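Local coordinates for CYCLIN domain-containing protein (Chaetomium thermophilum, PDB 6Z3U), which serves as the cyclin subunit of the CAK complex, where it probably regulates the activity of its partner cyclin-dependent kinase, at residues 78-83 with 358-363; 139-144 with 167-172; 214-219 with 333-338; 255-260 with 317-322. All blocks are in the same frame, centred on the assembly; numbering follows the deposited sequence.

Interaction 1 (78-83 with 358-363); sequences PEFLTP and NKCRDP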
loop_
_atom_site.group_PDB
_atom_site.type_symbol
_atom_site.label_atom_id
_atom_site.label_comp_id
_atom_site.label_asym_id
_atom_site.label_seq_id
_atom_site.Cartn_x
_atom_site.Cartn_y
_atom_site.Cartn_z
ATOM N N PRO A 78 35.046 -21.376 13.181
ATOM C CA PRO A 78 34.099 -22.441 12.847
ATOM C C PRO A 78 33.836 -22.526 11.348
ATOM O O PRO A 78 34.290 -21.698 10.556
ATOM C CB PRO A 78 32.834 -22.018 13.604
ATOM C CG PRO A 78 32.886 -20.528 13.576
ATOM C CD PRO A 78 34.355 -20.150 13.625
ATOM N N GLU A 79 33.084 -23.558 10.973
ATOM C CA GLU A 79 32.668 -23.749 9.589
ATOM C C GLU A 79 31.437 -22.893 9.312
ATOM O O GLU A 79 30.393 -23.080 9.944
ATOM C CB GLU A 79 32.364 -25.221 9.318
ATOM C CG GLU A 79 33.433 -26.183 9.796
ATOM C CD GLU A 79 33.000 -27.629 9.657
ATOM O OE1 GLU A 79 33.521 -28.483 10.408
ATOM O OE2 GLU A 79 32.129 -27.904 8.803
ATOM N N PHE A 80 31.559 -21.957 8.376
ATOM C CA PHE A 80 30.453 -21.076 8.024
ATOM C C PHE A 80 29.566 -21.736 6.974
ATOM O O PHE A 80 30.018 -22.564 6.182
ATOM C CB PHE A 80 30.988 -19.741 7.507
ATOM C CG PHE A 80 31.767 -18.968 8.533
ATOM C CD1 PHE A 80 31.128 -18.133 9.433
ATOM C CD2 PHE A 80 33.145 -19.084 8.599
ATOM C CE1 PHE A 80 31.848 -17.430 10.378
ATOM C CE2 PHE A 80 33.869 -18.381 9.540
ATOM C CZ PHE A 80 33.220 -17.554 10.431
ATOM N N LEU A 81 28.290 -21.353 6.972
ATOM C CA LEU A 81 27.335 -21.927 6.033
ATOM C C LEU A 81 27.694 -21.569 4.595
ATOM O O LEU A 81 28.190 -20.475 4.314
ATOM C CB LEU A 81 25.920 -21.442 6.352
ATOM C CG LEU A 81 25.252 -21.959 7.626
ATOM C CD1 LEU A 81 23.782 -21.576 7.638
ATOM C CD2 LEU A 81 25.400 -23.470 7.743
ATOM N N THR A 82 27.435 -22.511 3.678
ATOM C CA THR A 82 27.604 -22.261 2.255
ATOM C C THR A 82 26.415 -21.457 1.728
ATOM O O THR A 82 25.293 -21.605 2.221
ATOM C CB THR A 82 27.699 -23.582 1.494
ATOM O OG1 THR A 82 28.152 -24.616 2.377
ATOM C CG2 THR A 82 28.662 -23.481 0.327
ATOM N N PRO A 83 26.631 -20.590 0.730
ATOM C CA PRO A 83 25.490 -19.855 0.152
ATOM C C PRO A 83 24.309 -20.746 -0.200
ATOM O O PRO A 83 23.157 -20.343 -0.007
ATOM C CB PRO A 83 26.104 -19.198 -1.093
ATOM C CG PRO A 83 27.540 -18.998 -0.738
ATOM C CD PRO A 83 27.918 -20.159 0.150
ATOM N N ASN A 358 24.686 -23.071 14.350
ATOM C CA ASN A 358 24.648 -22.789 15.779
ATOM C C ASN A 358 26.015 -22.442 16.350
ATOM O O ASN A 358 26.087 -21.901 17.458
ATOM C CB ASN A 358 24.063 -23.994 16.521
ATOM C CG ASN A 358 23.849 -23.727 17.996
ATOM O OD1 ASN A 358 23.113 -22.817 18.376
ATOM N ND2 ASN A 358 24.477 -24.534 18.840
ATOM N N LYS A 359 27.095 -22.737 15.629
ATOM C CA LYS A 359 28.442 -22.502 16.127
ATOM C C LYS A 359 29.192 -21.417 15.366
ATOM O O LYS A 359 30.311 -21.071 15.758
ATOM C CB LYS A 359 29.250 -23.810 16.103
ATOM C CG LYS A 359 29.052 -24.674 14.865
ATOM C CD LYS A 359 29.636 -26.067 15.076
ATOM C CE LYS A 359 29.275 -27.006 13.935
ATOM N NZ LYS A 359 29.593 -28.422 14.251
ATOM N N CYS A 360 28.613 -20.865 14.300
ATOM C CA CYS A 360 29.252 -19.796 13.541
ATOM C C CYS A 360 28.383 -18.548 13.449
ATOM O O CYS A 360 28.700 -17.640 12.672
ATOM C CB CYS A 360 29.609 -20.278 12.132
ATOM S SG CYS A 360 28.181 -20.515 11.055
ATOM N N ARG A 361 27.301 -18.481 14.219
ATOM C CA ARG A 361 26.390 -17.350 14.157
ATOM C C ARG A 361 27.003 -16.113 14.813
ATOM O O ARG A 361 27.945 -16.192 15.606
ATOM C CB ARG A 361 25.069 -17.692 14.845
ATOM C CG ARG A 361 25.220 -18.063 16.314
ATOM C CD ARG A 361 23.889 -18.466 16.918
ATOM N NE ARG A 361 23.997 -18.834 18.327
ATOM C CZ ARG A 361 24.118 -17.960 19.322
ATOM N NH1 ARG A 361 24.168 -16.658 19.069
ATOM N NH2 ARG A 361 24.199 -18.389 20.573
ATOM N N ASP A 362 26.453 -14.958 14.464
ATOM C CA ASP A 362 26.886 -13.697 15.058
ATOM C C ASP A 362 26.529 -13.684 16.540
ATOM O O ASP A 362 25.357 -13.883 16.884
ATOM C CB ASP A 362 26.222 -12.528 14.338
ATOM C CG ASP A 362 26.850 -11.192 14.681
ATOM O OD1 ASP A 362 27.146 -10.957 15.871
ATOM O OD2 ASP A 362 27.044 -10.374 13.757
ATOM N N PRO A 363 27.486 -13.462 17.446
ATOM C CA PRO A 363 27.155 -13.540 18.878
ATOM C C PRO A 363 26.364 -12.352 19.400
ATOM O O PRO A 363 25.615 -12.510 20.373
ATOM C CB PRO A 363 28.532 -13.634 19.550
ATOM C CG PRO A 363 29.458 -12.967 18.599
ATOM C CD PRO A 363 28.928 -13.248 17.221
#
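The carbonyl oxygen Lys359 O lies against two methylene groups of Pro78, at 3.4 Å from both CB and CG, and Cys360, next in the chain, packs between Pro78 and Phe80. This meeting of two irregular segments, 78-83 and 358-363, is built largely on packing round a single cysteine. The CB of Cys360 does much of the touching: it sits 3.6 Å from CG of Pro78 and 3.8 Å from CD1 of Phe80. The sulfur is rotated between its own backbone N and carbonyl carbon (chi1 71°), which turns it to the backbone of segment 78-83, where Cys360 SG comes to 3.6 Å from Glu79 O and 3.8 Å from CA of Phe80. Relative to the Phe80 ring the same sulfur makes an oblique sulfur-aromatic contact, 5.1 Å from the centroid and 52° off the normal. The Phe80 ring also packs on Arg40 and Thr44 of helix 25-48. Met128 touches Phe80, Leu81 and Cys360 alike, while Leu81 leans on Ile353 and Leu357 of helix 343-358. The contact thus joins the connection leading into helix 83-103 to the one leading into the C-terminal helix 368-380. At the outer side Glu79 OE1 and Lys359 NZ stay 5.5 Å apart, a separation at which their opposite charges could attract weakly without forming a bridge. Cohesion probably comes chiefly from apolar packing of the Cys360 CB on proline and phenylalanine, with the sulfur set by the backbone of Glu79 and Phe80.

Interaction 2 (139-144 with 167-172); sequences ALFFGC and EILAGE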
loop_
_atom_site.group_PDB
_atom_site.type_symbol
_atom_site.label_atom_id
_atom_site.label_comp_id
_atom_site.label_asym_id
_atom_site.label_seq_id
_atom_site.Cartn_x
_atom_site.Cartn_y
_atom_site.Cartn_z
ATOM N N ALA A 139 8.063 -11.496 10.039
ATOM C CA ALA A 139 7.551 -11.300 8.688
ATOM C C ALA A 139 6.041 -11.493 8.624
ATOM O O ALA A 139 5.367 -10.843 7.817
ATOM C CB ALA A 139 8.247 -12.256 7.719
ATOM N N LEU A 140 5.496 -12.386 9.454
ATOM C CA LEU A 140 4.047 -12.556 9.507
ATOM C C LEU A 140 3.380 -11.370 10.194
ATOM O O LEU A 140 2.337 -10.888 9.739
ATOM C CB LEU A 140 3.699 -13.856 10.229
ATOM C CG LEU A 140 3.780 -15.133 9.391
ATOM C CD1 LEU A 140 3.814 -16.359 10.286
ATOM C CD2 LEU A 140 2.613 -15.219 8.433
ATOM N N PHE A 141 3.966 -10.884 11.289
ATOM C CA PHE A 141 3.380 -9.755 12.002
ATOM C C PHE A 141 3.433 -8.487 11.160
ATOM O O PHE A 141 2.446 -7.749 11.069
ATOM C CB PHE A 141 4.100 -9.546 13.333
ATOM C CG PHE A 141 3.523 -8.439 14.166
ATOM C CD1 PHE A 141 2.278 -8.575 14.754
ATOM C CD2 PHE A 141 4.229 -7.267 14.366
ATOM C CE1 PHE A 141 1.746 -7.560 15.522
ATOM C CE2 PHE A 141 3.705 -6.250 15.135
ATOM C CZ PHE A 141 2.461 -6.397 15.714
ATOM N N PHE A 142 4.583 -8.213 10.542
ATOM C CA PHE A 142 4.700 -7.028 9.700
ATOM C C PHE A 142 3.922 -7.190 8.399
ATOM O O PHE A 142 3.454 -6.197 7.829
ATOM C CB PHE A 142 6.174 -6.740 9.417
ATOM C CG PHE A 142 6.455 -5.311 9.054
ATOM C CD1 PHE A 142 6.213 -4.293 9.961
ATOM C CD2 PHE A 142 6.977 -4.987 7.814
ATOM C CE1 PHE A 142 6.474 -2.977 9.634
ATOM C CE2 PHE A 142 7.243 -3.672 7.480
ATOM C CZ PHE A 142 6.992 -2.667 8.392
ATOM N N GLY A 143 3.770 -8.426 7.918
ATOM C CA GLY A 143 2.954 -8.653 6.737
ATOM C C GLY A 143 1.501 -8.278 6.954
ATOM O O GLY A 143 0.843 -7.752 6.054
ATOM N N CYS A 144 0.978 -8.549 8.152
ATOM C CA CYS A 144 -0.370 -8.104 8.487
ATOM C C CYS A 144 -0.490 -6.593 8.339
ATOM O O CYS A 144 -1.370 -6.089 7.630
ATOM C CB CYS A 144 -0.723 -8.528 9.914
ATOM S SG CYS A 144 -1.001 -10.299 10.144
ATOM N N GLU A 167 9.759 -10.353 22.132
ATOM C CA GLU A 167 10.707 -11.061 21.278
ATOM C C GLU A 167 10.396 -10.849 19.802
ATOM O O GLU A 167 11.302 -10.914 18.962
ATOM C CB GLU A 167 10.696 -12.552 21.618
ATOM C CG GLU A 167 11.346 -12.873 22.958
ATOM C CD GLU A 167 11.139 -14.312 23.397
ATOM O OE1 GLU A 167 9.992 -14.800 23.324
ATOM O OE2 GLU A 167 12.124 -14.951 23.820
ATOM N N ILE A 168 9.134 -10.591 19.467
ATOM C CA ILE A 168 8.737 -10.376 18.078
ATOM C C ILE A 168 8.936 -8.923 17.663
ATOM O O ILE A 168 9.374 -8.645 16.544
ATOM C CB ILE A 168 7.272 -10.822 17.881
ATOM C CG1 ILE A 168 7.116 -12.306 18.232
ATOM C CG2 ILE A 168 6.825 -10.566 16.449
ATOM C CD1 ILE A 168 5.684 -12.801 18.232
ATOM N N LEU A 169 8.620 -7.975 18.550
ATOM C CA LEU A 169 8.760 -6.564 18.205
ATOM C C LEU A 169 10.211 -6.184 17.951
ATOM O O LEU A 169 10.486 -5.281 17.153
ATOM C CB LEU A 169 8.185 -5.694 19.322
ATOM C CG LEU A 169 6.700 -5.871 19.636
ATOM C CD1 LEU A 169 6.311 -4.988 20.810
ATOM C CD2 LEU A 169 5.846 -5.554 18.424
ATOM N N ALA A 170 11.153 -6.855 18.619
ATOM C CA ALA A 170 12.559 -6.491 18.496
ATOM C C ALA A 170 13.050 -6.546 17.058
ATOM O O ALA A 170 14.027 -5.870 16.722
ATOM C CB ALA A 170 13.419 -7.411 19.363
ATOM N N GLY A 171 12.405 -7.339 16.207
ATOM C CA GLY A 171 12.847 -7.489 14.837
ATOM C C GLY A 171 12.016 -6.707 13.840
ATOM O O GLY A 171 12.346 -6.678 12.652
ATOM N N GLU A 172 10.938 -6.070 14.304
ATOM C CA GLU A 172 10.034 -5.384 13.386
ATOM C C GLU A 172 10.768 -4.313 12.586
ATOM O O GLU A 172 10.772 -4.334 11.350
ATOM C CB GLU A 172 8.861 -4.771 14.155
ATOM C CG GLU A 172 7.745 -4.265 13.246
ATOM C CD GLU A 172 6.656 -3.516 13.993
ATOM O OE1 GLU A 172 5.483 -3.593 13.567
ATOM O OE2 GLU A 172 6.968 -2.846 15.000
#
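On the kinase-facing side of the first cyclin fold, Glu172 at the start of helix 172-178 lays its chain against Phe141 and Phe142 of helix 132-146. The arrangement is consistent with the lysine-glutamate pair by which cyclins grip the kinase backbone: Glu172 OE1 is in a salt bridge with Lys145, and Glu172 OE2 accepts a hydrogen bond from the backbone N of Met134 of the kinase subunit. With CG anti to the backbone N (chi1 -169°) and the chain extended beyond it, Glu172 reaches across to both aromatic residues. Its CG approaches CD1 of Phe142 to 3.6 Å. The carboxylate stands nearly upright to that ring, their planes 82° apart, and OE1 lies in the ring plane at its edge, 3.7 Å from Phe142 CD1. Phe141 meets the same oxygen obliquely, with CE2 at 3.6 Å from Glu172 OE1 and the planes 44° apart. The Phe141 ring is also touched by the end of Leu169, whose CD2 lies 4.0 Å from Phe141 CE2, whereas Ile168 meets Phe141 nearer its backbone, Ile168 CG2 lying 4.3 Å from Phe141 CB. Phe156 of helix 153-159 adds an edge-to-face contact to Phe141. Leu169, Phe141, Phe142 and Glu172 all pack on residues of the kinase chain as well. The chemistry implies a carboxylate held in a largely buried setting: aromatic carbon flanks it, the in-plane edge of Phe142 would offer it the weakly positive ring hydrogens, and its two oxygens are answered separately, one by a lysine and one by the kinase backbone.

Interaction 3 (214-219 with 333-338); sequences EQRARE and LPERRE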
loop_
_atom_site.group_PDB
_atom_site.type_symbol
_atom_site.label_atom_id
_atom_site.label_comp_id
_atom_site.label_asym_id
_atom_site.label_seq_id
_atom_site.Cartn_x
_atom_site.Cartn_y
_atom_site.Cartn_z
ATOM N N GLU A 214 -9.021 -22.719 -12.458
ATOM C CA GLU A 214 -8.841 -21.683 -11.445
ATOM C C GLU A 214 -8.526 -22.289 -10.083
ATOM O O GLU A 214 -7.641 -21.804 -9.369
ATOM C CB GLU A 214 -10.091 -20.808 -11.355
ATOM C CG GLU A 214 -9.986 -19.690 -10.323
ATOM C CD GLU A 214 -11.193 -18.770 -10.325
ATOM O OE1 GLU A 214 -11.322 -17.952 -9.389
ATOM O OE2 GLU A 214 -12.016 -18.866 -11.260
ATOM N N GLN A 215 -9.251 -23.344 -9.701
ATOM C CA GLN A 215 -9.010 -23.973 -8.409
ATOM C C GLN A 215 -7.559 -24.414 -8.280
ATOM O O GLN A 215 -6.896 -24.123 -7.278
ATOM C CB GLN A 215 -9.949 -25.166 -8.226
ATOM C CG GLN A 215 -11.414 -24.795 -8.077
ATOM C CD GLN A 215 -12.292 -26.004 -7.814
ATOM O OE1 GLN A 215 -12.793 -26.636 -8.745
ATOM N NE2 GLN A 215 -12.480 -26.333 -6.542
ATOM N N ARG A 216 -7.044 -25.113 -9.292
ATOM C CA ARG A 216 -5.675 -25.610 -9.212
ATOM C C ARG A 216 -4.677 -24.464 -9.274
ATOM O O ARG A 216 -3.754 -24.385 -8.455
ATOM C CB ARG A 216 -5.406 -26.622 -10.325
ATOM C CG ARG A 216 -3.991 -27.199 -10.297
ATOM C CD ARG A 216 -3.688 -27.826 -8.944
ATOM N NE ARG A 216 -2.359 -28.424 -8.877
ATOM C CZ ARG A 216 -1.801 -28.864 -7.755
ATOM N NH1 ARG A 216 -0.588 -29.396 -7.780
ATOM N NH2 ARG A 216 -2.454 -28.766 -6.604
ATOM N N ALA A 217 -4.843 -23.565 -10.247
ATOM C CA ALA A 217 -3.921 -22.444 -10.384
ATOM C C ALA A 217 -3.808 -21.648 -9.092
ATOM O O ALA A 217 -2.740 -21.104 -8.790
ATOM C CB ALA A 217 -4.370 -21.530 -11.526
ATOM N N ARG A 218 -4.892 -21.569 -8.317
ATOM C CA ARG A 218 -4.831 -20.845 -7.051
ATOM C C ARG A 218 -3.943 -21.566 -6.041
ATOM O O ARG A 218 -3.133 -20.930 -5.357
ATOM C CB ARG A 218 -6.240 -20.654 -6.490
ATOM C CG ARG A 218 -6.293 -19.685 -5.327
ATOM C CD ARG A 218 -7.709 -19.211 -5.034
ATOM N NE ARG A 218 -8.618 -20.327 -4.791
ATOM C CZ ARG A 218 -9.792 -20.505 -5.393
ATOM N NH1 ARG A 218 -10.247 -19.628 -6.281
ATOM N NH2 ARG A 218 -10.524 -21.566 -5.087
ATOM N N GLU A 219 -4.078 -22.890 -5.934
ATOM C CA GLU A 219 -3.210 -23.648 -5.038
ATOM C C GLU A 219 -1.749 -23.544 -5.464
ATOM O O GLU A 219 -0.851 -23.488 -4.616
ATOM C CB GLU A 219 -3.645 -25.113 -4.989
ATOM C CG GLU A 219 -4.835 -25.395 -4.075
ATOM C CD GLU A 219 -4.597 -24.963 -2.633
ATOM O OE1 GLU A 219 -3.425 -24.727 -2.262
ATOM O OE2 GLU A 219 -5.584 -24.857 -1.873
ATOM N N LEU A 333 5.999 -27.648 -6.687
ATOM C CA LEU A 333 4.553 -27.642 -6.804
ATOM C C LEU A 333 3.919 -27.821 -5.427
ATOM O O LEU A 333 4.594 -28.170 -4.458
ATOM C CB LEU A 333 4.106 -28.739 -7.769
ATOM C CG LEU A 333 4.512 -28.528 -9.231
ATOM C CD1 LEU A 333 4.164 -29.747 -10.076
ATOM C CD2 LEU A 333 3.857 -27.278 -9.799
ATOM N N PRO A 334 2.612 -27.571 -5.310
ATOM C CA PRO A 334 1.956 -27.696 -3.997
ATOM C C PRO A 334 2.141 -29.046 -3.328
ATOM O O PRO A 334 2.068 -29.126 -2.094
ATOM C CB PRO A 334 0.478 -27.434 -4.324
ATOM C CG PRO A 334 0.503 -26.588 -5.548
ATOM C CD PRO A 334 1.704 -27.029 -6.338
ATOM N N GLU A 335 2.369 -30.114 -4.095
ATOM C CA GLU A 335 2.562 -31.423 -3.481
ATOM C C GLU A 335 3.791 -31.443 -2.582
ATOM O O GLU A 335 3.865 -32.249 -1.648
ATOM C CB GLU A 335 2.690 -32.505 -4.556
ATOM C CG GLU A 335 1.401 -32.817 -5.301
ATOM C CD GLU A 335 0.922 -31.660 -6.151
ATOM O OE1 GLU A 335 1.761 -31.041 -6.838
ATOM O OE2 GLU A 335 -0.292 -31.363 -6.125
ATOM N N ARG A 336 4.758 -30.563 -2.842
ATOM C CA ARG A 336 5.975 -30.494 -2.044
ATOM C C ARG A 336 5.741 -29.944 -0.644
ATOM O O ARG A 336 6.697 -29.882 0.138
ATOM C CB ARG A 336 7.019 -29.644 -2.771
ATOM C CG ARG A 336 7.485 -30.244 -4.092
ATOM C CD ARG A 336 8.682 -31.167 -3.899
ATOM N NE ARG A 336 9.902 -30.419 -3.617
ATOM C CZ ARG A 336 11.093 -30.970 -3.403
ATOM N NH1 ARG A 336 12.141 -30.196 -3.154
ATOM N NH2 ARG A 336 11.239 -32.289 -3.433
ATOM N N ARG A 337 4.510 -29.545 -0.309
ATOM C CA ARG A 337 4.223 -29.085 1.046
ATOM C C ARG A 337 4.632 -30.126 2.079
ATOM O O ARG A 337 5.129 -29.785 3.158
ATOM C CB ARG A 337 2.734 -28.768 1.192
ATOM C CG ARG A 337 2.314 -27.419 0.648
ATOM C CD ARG A 337 0.838 -27.164 0.921
ATOM N NE ARG A 337 0.183 -26.450 -0.173
ATOM C CZ ARG A 337 0.015 -25.129 -0.232
ATOM N NH1 ARG A 337 -0.599 -24.593 -1.277
ATOM N NH2 ARG A 337 0.455 -24.344 0.745
ATOM N N GLU A 338 4.423 -31.403 1.763
ATOM C CA GLU A 338 4.778 -32.480 2.678
ATOM C C GLU A 338 6.278 -32.742 2.718
ATOM O O GLU A 338 6.775 -33.264 3.722
ATOM C CB GLU A 338 4.034 -33.757 2.279
ATOM C CG GLU A 338 2.519 -33.600 2.271
ATOM C CD GLU A 338 1.817 -34.678 1.467
ATOM O OE1 GLU A 338 2.331 -35.816 1.414
ATOM O OE2 GLU A 338 0.752 -34.381 0.882
#
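Arg216 directs its NH1 at the carboxylate of Glu335, forming a salt bridge whose hydrogen bond to OE2 is 2.6 Å long but weak, with an N-H...O angle of only 130°. The other oxygen is close too: Glu335 OE1 lies in the guanidinium plane at its edge, 3.0 Å from Arg216 NH1, so one nitrogen faces both oxygens. A bend in each chain at chi2 (Arg216 56°, Glu335 66°) brings the groups together. Over one face of this guanidinium rests Pro334, with Pro334 CG 3.7 Å from Arg216 NH1. The proline ring also leans on the helix backbone, its CG 3.5 Å from Glu219 O. Helix 207-221 of the second cyclin fold is here joined to the turn between helices 313-330 and 343-358, a turn closed by backbone hydrogen bonds from Arg336 N to Leu333 O and from Arg337 N to Pro334 O. Glu219 divides its oxygens between two arginines: OE1 makes a salt bridge to NH1 of Arg337 at 3.0 Å, with carboxylate and guanidinium planes almost perpendicular, and OE2 pairs with Arg222.

Interaction 4 (255-260 with 317-322); sequences LIQDTF and KVLGTI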
loop_
_atom_site.group_PDB
_atom_site.type_symbol
_atom_site.label_atom_id
_atom_site.label_comp_id
_atom_site.label_asym_id
_atom_site.label_seq_id
_atom_site.Cartn_x
_atom_site.Cartn_y
_atom_site.Cartn_z
ATOM N N LEU A 255 -5.518 -17.393 -23.944
ATOM C CA LEU A 255 -5.600 -16.007 -23.496
ATOM C C LEU A 255 -4.507 -15.155 -24.131
ATOM O O LEU A 255 -4.758 -14.017 -24.543
ATOM C CB LEU A 255 -5.511 -15.966 -21.970
ATOM C CG LEU A 255 -6.061 -14.747 -21.231
ATOM C CD1 LEU A 255 -7.446 -14.383 -21.738
ATOM C CD2 LEU A 255 -6.099 -15.027 -19.736
ATOM N N ILE A 256 -3.288 -15.692 -24.227
ATOM C CA ILE A 256 -2.187 -14.939 -24.817
ATOM C C ILE A 256 -2.408 -14.743 -26.312
ATOM O O ILE A 256 -2.152 -13.661 -26.853
ATOM C CB ILE A 256 -0.842 -15.637 -24.535
ATOM C CG1 ILE A 256 -0.609 -15.747 -23.026
ATOM C CG2 ILE A 256 0.301 -14.877 -25.201
ATOM C CD1 ILE A 256 0.604 -16.567 -22.646
ATOM N N GLN A 257 -2.879 -15.783 -27.007
ATOM C CA GLN A 257 -3.104 -15.659 -28.443
ATOM C C GLN A 257 -4.150 -14.593 -28.743
ATOM O O GLN A 257 -3.991 -13.798 -29.678
ATOM C CB GLN A 257 -3.548 -17.001 -29.030
ATOM C CG GLN A 257 -2.528 -18.131 -28.950
ATOM C CD GLN A 257 -1.230 -17.840 -29.672
ATOM O OE1 GLN A 257 -1.197 -17.115 -30.667
ATOM N NE2 GLN A 257 -0.143 -18.418 -29.170
ATOM N N ASP A 258 -5.228 -14.556 -27.953
ATOM C CA ASP A 258 -6.335 -13.648 -28.236
ATOM C C ASP A 258 -5.898 -12.189 -28.150
ATOM O O ASP A 258 -6.179 -11.392 -29.053
ATOM C CB ASP A 258 -7.488 -13.919 -27.266
ATOM C CG ASP A 258 -8.374 -15.069 -27.714
ATOM O OD1 ASP A 258 -8.045 -15.724 -28.727
ATOM O OD2 ASP A 258 -9.404 -15.316 -27.051
ATOM N N THR A 259 -5.209 -11.818 -27.068
ATOM C CA THR A 259 -4.877 -10.412 -26.861
ATOM C C THR A 259 -3.918 -9.900 -27.930
ATOM O O THR A 259 -4.038 -8.753 -28.377
ATOM C CB THR A 259 -4.273 -10.214 -25.470
ATOM O OG1 THR A 259 -3.049 -10.950 -25.367
ATOM C CG2 THR A 259 -5.240 -10.691 -24.401
ATOM N N PHE A 260 -2.965 -10.732 -28.357
ATOM C CA PHE A 260 -2.023 -10.315 -29.388
ATOM C C PHE A 260 -2.600 -10.453 -30.791
ATOM O O PHE A 260 -2.125 -9.778 -31.712
ATOM C CB PHE A 260 -0.733 -11.128 -29.280
ATOM C CG PHE A 260 0.192 -10.653 -28.198
ATOM C CD1 PHE A 260 1.103 -9.639 -28.439
ATOM C CD2 PHE A 260 0.147 -11.220 -26.936
ATOM C CE1 PHE A 260 1.952 -9.202 -27.441
ATOM C CE2 PHE A 260 0.993 -10.786 -25.936
ATOM C CZ PHE A 260 1.897 -9.776 -26.189
ATOM N N LYS A 317 8.103 -13.569 -27.445
ATOM C CA LYS A 317 8.959 -13.299 -26.294
ATOM C C LYS A 317 8.197 -13.426 -24.979
ATOM O O LYS A 317 8.779 -13.832 -23.967
ATOM C CB LYS A 317 9.580 -11.906 -26.404
ATOM C CG LYS A 317 10.616 -11.603 -25.323
ATOM C CD LYS A 317 11.845 -12.494 -25.422
ATOM C CE LYS A 317 12.899 -12.097 -24.394
ATOM N NZ LYS A 317 12.505 -12.488 -23.009
ATOM N N VAL A 318 6.911 -13.081 -24.968
ATOM C CA VAL A 318 6.110 -13.276 -23.765
ATOM C C VAL A 318 5.907 -14.764 -23.506
ATOM O O VAL A 318 6.100 -15.247 -22.385
ATOM C CB VAL A 318 4.768 -12.530 -23.889
ATOM C CG1 VAL A 318 3.740 -13.099 -22.920
ATOM C CG2 VAL A 318 4.971 -11.041 -23.639
ATOM N N LEU A 319 5.526 -15.514 -24.543
ATOM C CA LEU A 319 5.344 -16.953 -24.387
ATOM C C LEU A 319 6.620 -17.618 -23.888
ATOM O O LEU A 319 6.571 -18.518 -23.042
ATOM C CB LEU A 319 4.897 -17.573 -25.709
ATOM C CG LEU A 319 3.417 -17.399 -26.051
ATOM C CD1 LEU A 319 3.136 -17.803 -27.490
ATOM C CD2 LEU A 319 2.555 -18.209 -25.093
ATOM N N GLY A 320 7.772 -17.199 -24.414
ATOM C CA GLY A 320 9.030 -17.737 -23.924
ATOM C C GLY A 320 9.280 -17.393 -22.468
ATOM O O GLY A 320 9.846 -18.193 -21.718
ATOM N N THR A 321 8.868 -16.195 -22.048
ATOM C CA THR A 321 9.043 -15.800 -20.654
ATOM C C THR A 321 8.147 -16.619 -19.732
ATOM O O THR A 321 8.588 -17.064 -18.666
ATOM C CB THR A 321 8.756 -14.307 -20.487
ATOM O OG1 THR A 321 9.613 -13.551 -21.352
ATOM C CG2 THR A 321 8.991 -13.876 -19.046
ATOM N N ILE A 322 6.884 -16.817 -20.118
ATOM C CA ILE A 322 5.981 -17.626 -19.303
ATOM C C ILE A 322 6.500 -19.056 -19.199
ATOM O O ILE A 322 6.419 -19.686 -18.138
ATOM C CB ILE A 322 4.553 -17.592 -19.877
ATOM C CG1 ILE A 322 4.057 -16.151 -20.039
ATOM C CG2 ILE A 322 3.604 -18.380 -18.982
ATOM C CD1 ILE A 322 3.978 -15.377 -18.751
#
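Ile256 and Leu319 carry this contact, sliding past each other from opposite helices. The closest pair is Ile256 CD1 with Leu319 CD2, at 3.5 Å, while CG2 of the isoleucine lies 4.0 Å from the same leucine carbon. CG1 of Ile256 and CG of Leu319 both lie beside their own backbone N (Leu319 chi1 -79°), while Ile256 CG2 is anti to its N; Leu319 thereby swings an end inward that its CB alone would not have brought there. Its other methyl, CD1, meets the amide of Gln257: NE2 stands 3.7 Å away, the two side chains crossing at about a right angle. The first bond of the glutamine side chain points away from segment 317-322, and a bend at chi2 brings its amide back. Val318 is the third large contributor. Its CG2 touches Phe260 obliquely, 4.2 Å from CZ, and its CG1 lies toward CG2 of Ile256 at the margin of contact. Ile322 completes the apolar row one turn beyond Val318, with CG1 4.3 Å from Ile256 CD1. Next to this seam runs the RING-type subunit: its Leu58 packs on Val318, its Phe61 on Thr321, and its Asp64 forms a salt bridge with Lys317. The axes of segments 255-260 and 317-322 approach to 11.3 Å at 159°, a spacing bridged by side chains alone. The arrangement, joined through the unmodelled residues 263-311, is a pair of neighbouring antiparallel helices in the helical bundle of the C-terminal cyclin fold.

The four contacts run along the two-lobed, all-helical cyclin body. Interaction 1 pairs segments 275 residues apart and so encloses the other three along the chain, bringing the connection into helix 83-103 beside the one between helices 343-358 and 368-380. Interaction 2, in the first cyclin-like region, closes before interaction 3 opens; their centres are 27 Å apart. Interaction 4 falls between the two segments of interaction 3, with centres 23 Å apart, and helix 313-330 runs from interaction 4 to just before the turn of interaction 3. Interactions 1 and 4 are the most distant, about 45 Å between centres. No two touch. The kinase subunit borders interaction 2 and the RING-type subunit borders interaction 4, on opposite sides of the chain's centre.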